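Local coordinates for Lin1840 protein (Listeria innocua serovar 6a, PDB 4ZO6) that probably hydrolyses terminal, non-reducing beta-D-glucosyl residues of glucosides and releases beta-D-glucose, as a family 3 glycoside hydrolase, at residues A[205-210]-A[238-243]. The protein carries 2 engineered substitutions. Residues are numbered along the deposited sequence; the frame is centred on the assembly and turned at random. Where two conformers were deposited one is given.
Sequences YNTVNM and FNVVDG. With BGC (beta-D-glucopyranose), chain E.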
loop_
_atom_site.group_PDB
_atom_site.type_symbol
_atom_site.label_atom_id
_atom_site.label_comp_id
_atom_site.label_asym_id
_atom_site.label_seq_id
_atom_site.Cartn_x
_atom_site.Cartn_y
_atom_site.Cartn_z
ATOM N N TYR A 205 10.441 6.094 7.311
ATOM C CA TYR A 205 9.791 7.270 7.950
ATOM C C TYR A 205 8.581 7.751 7.197
ATOM O O TYR A 205 8.020 8.806 7.537
ATOM C CB TYR A 205 10.754 8.446 8.227
ATOM C CG TYR A 205 12.165 8.055 8.663
ATOM C CD1 TYR A 205 12.398 7.562 9.956
ATOM C CD2 TYR A 205 13.295 8.214 7.806
ATOM C CE1 TYR A 205 13.672 7.243 10.386
ATOM C CE2 TYR A 205 14.582 7.919 8.267
ATOM C CZ TYR A 205 14.759 7.415 9.546
ATOM O OH TYR A 205 15.987 7.049 10.158
ATOM N N ASN A 206 8.175 7.004 6.180
ATOM C CA ASN A 206 7.152 7.518 5.285
ATOM C C ASN A 206 5.741 7.382 5.874
ATOM O O ASN A 206 5.509 6.640 6.839
ATOM C CB ASN A 206 7.212 6.804 3.927
ATOM C CG ASN A 206 6.567 7.579 2.810
ATOM O OD1 ASN A 206 6.359 8.824 2.868
ATOM N ND2 ASN A 206 6.210 6.835 1.760
ATOM N N THR A 207 4.816 8.127 5.276
ATOM C CA THR A 207 3.406 8.046 5.567
ATOM C C THR A 207 2.854 6.664 5.872
ATOM O O THR A 207 3.161 5.673 5.204
ATOM C CB THR A 207 2.660 8.603 4.379
ATOM O OG1 THR A 207 3.142 9.931 4.162
ATOM C CG2 THR A 207 1.124 8.628 4.599
ATOM N N VAL A 208 2.011 6.635 6.902
ATOM C CA VAL A 208 1.206 5.468 7.297
ATOM C C VAL A 208 -0.223 5.965 7.285
ATOM O O VAL A 208 -0.547 7.040 7.861
ATOM C CB VAL A 208 1.530 5.022 8.735
ATOM C CG1 VAL A 208 0.496 4.021 9.286
ATOM C CG2 VAL A 208 2.974 4.457 8.830
ATOM N N ASN A 209 -1.088 5.210 6.644
ATOM C CA ASN A 209 -2.510 5.499 6.731
ATOM C C ASN A 209 -3.327 4.241 6.694
ATOM O O ASN A 209 -3.156 3.360 5.820
ATOM C CB ASN A 209 -3.023 6.437 5.661
ATOM C CG ASN A 209 -4.466 6.904 5.923
ATOM O OD1 ASN A 209 -5.418 6.427 5.278
ATOM N ND2 ASN A 209 -4.635 7.827 6.888
ATOM N N MET A 210 -4.178 4.180 7.700
ATOM C CA MET A 210 -5.197 3.194 7.827
ATOM C C MET A 210 -6.317 3.745 8.730
ATOM O O MET A 210 -6.124 4.620 9.593
ATOM C CB MET A 210 -4.637 1.845 8.338
ATOM C CG MET A 210 -4.419 1.741 9.838
ATOM S SD MET A 210 -2.903 2.561 10.357
ATOM C CE MET A 210 -1.599 1.442 9.817
ATOM N N PHE A 238 8.008 7.573 14.625
ATOM C CA PHE A 238 8.315 8.617 13.660
ATOM C C PHE A 238 7.204 9.081 12.698
ATOM O O PHE A 238 7.183 10.289 12.324
ATOM C CB PHE A 238 9.474 8.173 12.777
ATOM C CG PHE A 238 10.786 8.148 13.500
ATOM C CD1 PHE A 238 11.262 9.295 14.110
ATOM C CD2 PHE A 238 11.544 6.974 13.565
ATOM C CE1 PHE A 238 12.479 9.323 14.726
ATOM C CE2 PHE A 238 12.787 6.995 14.158
ATOM C CZ PHE A 238 13.233 8.148 14.785
ATOM N N ASN A 239 6.363 8.107 12.317
ATOM C CA ASN A 239 5.237 8.258 11.354
ATOM C C ASN A 239 4.063 9.076 11.861
ATOM O O ASN A 239 3.819 9.164 13.060
ATOM C CB ASN A 239 4.650 6.912 10.901
ATOM C CG ASN A 239 4.256 5.979 12.061
ATOM O OD1 ASN A 239 5.139 5.402 12.677
ATOM N ND2 ASN A 239 2.956 5.756 12.292
ATOM N N VAL A 240 3.303 9.601 10.915
ATOM C CA VAL A 240 1.938 10.080 11.173
ATOM C C VAL A 240 1.009 8.935 11.540
ATOM O O VAL A 240 1.189 7.835 11.111
ATOM C CB VAL A 240 1.335 10.852 9.938
ATOM C CG1 VAL A 240 2.049 12.193 9.678
ATOM C CG2 VAL A 240 1.305 9.998 8.664
ATOM N N VAL A 241 0.007 9.213 12.344
ATOM C CA VAL A 241 -1.088 8.284 12.543
ATOM C C VAL A 241 -2.333 9.069 12.190
ATOM O O VAL A 241 -2.574 10.086 12.748
ATOM C CB VAL A 241 -1.043 7.736 13.953
ATOM C CG1 VAL A 241 -2.318 6.999 14.330
ATOM C CG2 VAL A 241 0.170 6.800 14.094
ATOM N N ASP A 242 -3.069 8.615 11.185
ATOM C CA ASP A 242 -4.116 9.418 10.606
ATOM C C ASP A 242 -3.848 10.914 10.470
ATOM O O ASP A 242 -4.662 11.785 10.897
ATOM C CB ASP A 242 -5.440 9.223 11.354
ATOM C CG ASP A 242 -6.632 9.612 10.492
ATOM O OD1 ASP A 242 -6.427 9.996 9.347
ATOM O OD2 ASP A 242 -7.770 9.541 10.978
ATOM N N GLY A 243 -2.733 11.229 9.827
ATOM C CA GLY A 243 -2.404 12.635 9.528
ATOM C C GLY A 243 -1.618 13.375 10.605
ATOM O O GLY A 243 -1.100 14.410 10.329
HETATM C C2 BGC E . 14.958 4.335 16.892
HETATM C C3 BGC E . 14.588 3.312 17.959
HETATM C C4 BGC E . 15.749 3.263 18.962
HETATM C C5 BGC E . 16.124 4.698 19.466
HETATM C C6 BGC E . 17.369 4.790 20.346
HETATM C C1 BGC E . 14.952 5.636 17.687
HETATM O O1 BGC E . 14.751 6.731 16.836
HETATM O O2 BGC E . 14.099 4.312 15.767
HETATM O O3 BGC E . 14.269 2.072 17.358
HETATM O O4 BGC E . 15.313 2.412 19.992
HETATM O O5 BGC E . 16.224 5.654 18.346
HETATM O O6 BGC E . 18.510 4.544 19.534
HETATM O O HOH W 1 5.040 9.549 8.344
HETATM O O HOH W 2 8.589 10.599 9.653
HETATM O O HOH W 3 -2.326 9.158 7.767
HETATM O O HOH W 4 -3.210 5.878 10.165
#
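F238 presents a face of its ring to the CD1–CE1 edge of Y205 in a T-shaped stack, centroids 5.3 Å apart and planes perpendicular. Aromatic residues suit this end: F238 borders the glucose held by D91, R149, K191, H192 and W271, and the Y205 hydroxyl hydrogen-bonds to E473. A water joins both carbonyl oxygens.

With chi1 at 52° the N239 amide folds back over its own backbone, bringing ND2 above the V240 carbonyl plane to hydrogen-bond V240 O (3.0 Å, N–H...O 157°); ND2 also serves A194 O. Buried V208 sets an apolar branch, CG2, 3.6 Å from N239 CB.

V240 lays methyl CG2 3.6 Å from V208 O; its N reaches Y205 O through another water. D242 N shares a water with M210 N. The D242 and N209 side chains point the same way, planes 62° apart, but D242 OD1 salt-bridges R213 and hydrogen-bonds S211 of the second subunit, whose S211 N–H meets N209 OD1. A water links V208 O, N209 ND2 and, weakly, G243 N; at G243's positive phi a side chain would jam against the preceding carbonyl O.

In the TIM-type barrel domain, the loop between strand 187-193 and helix 212-219 thereby meets hairpin 240-241/244-245, beyond strand 233-236, with helix 273-280 against F238 and V240.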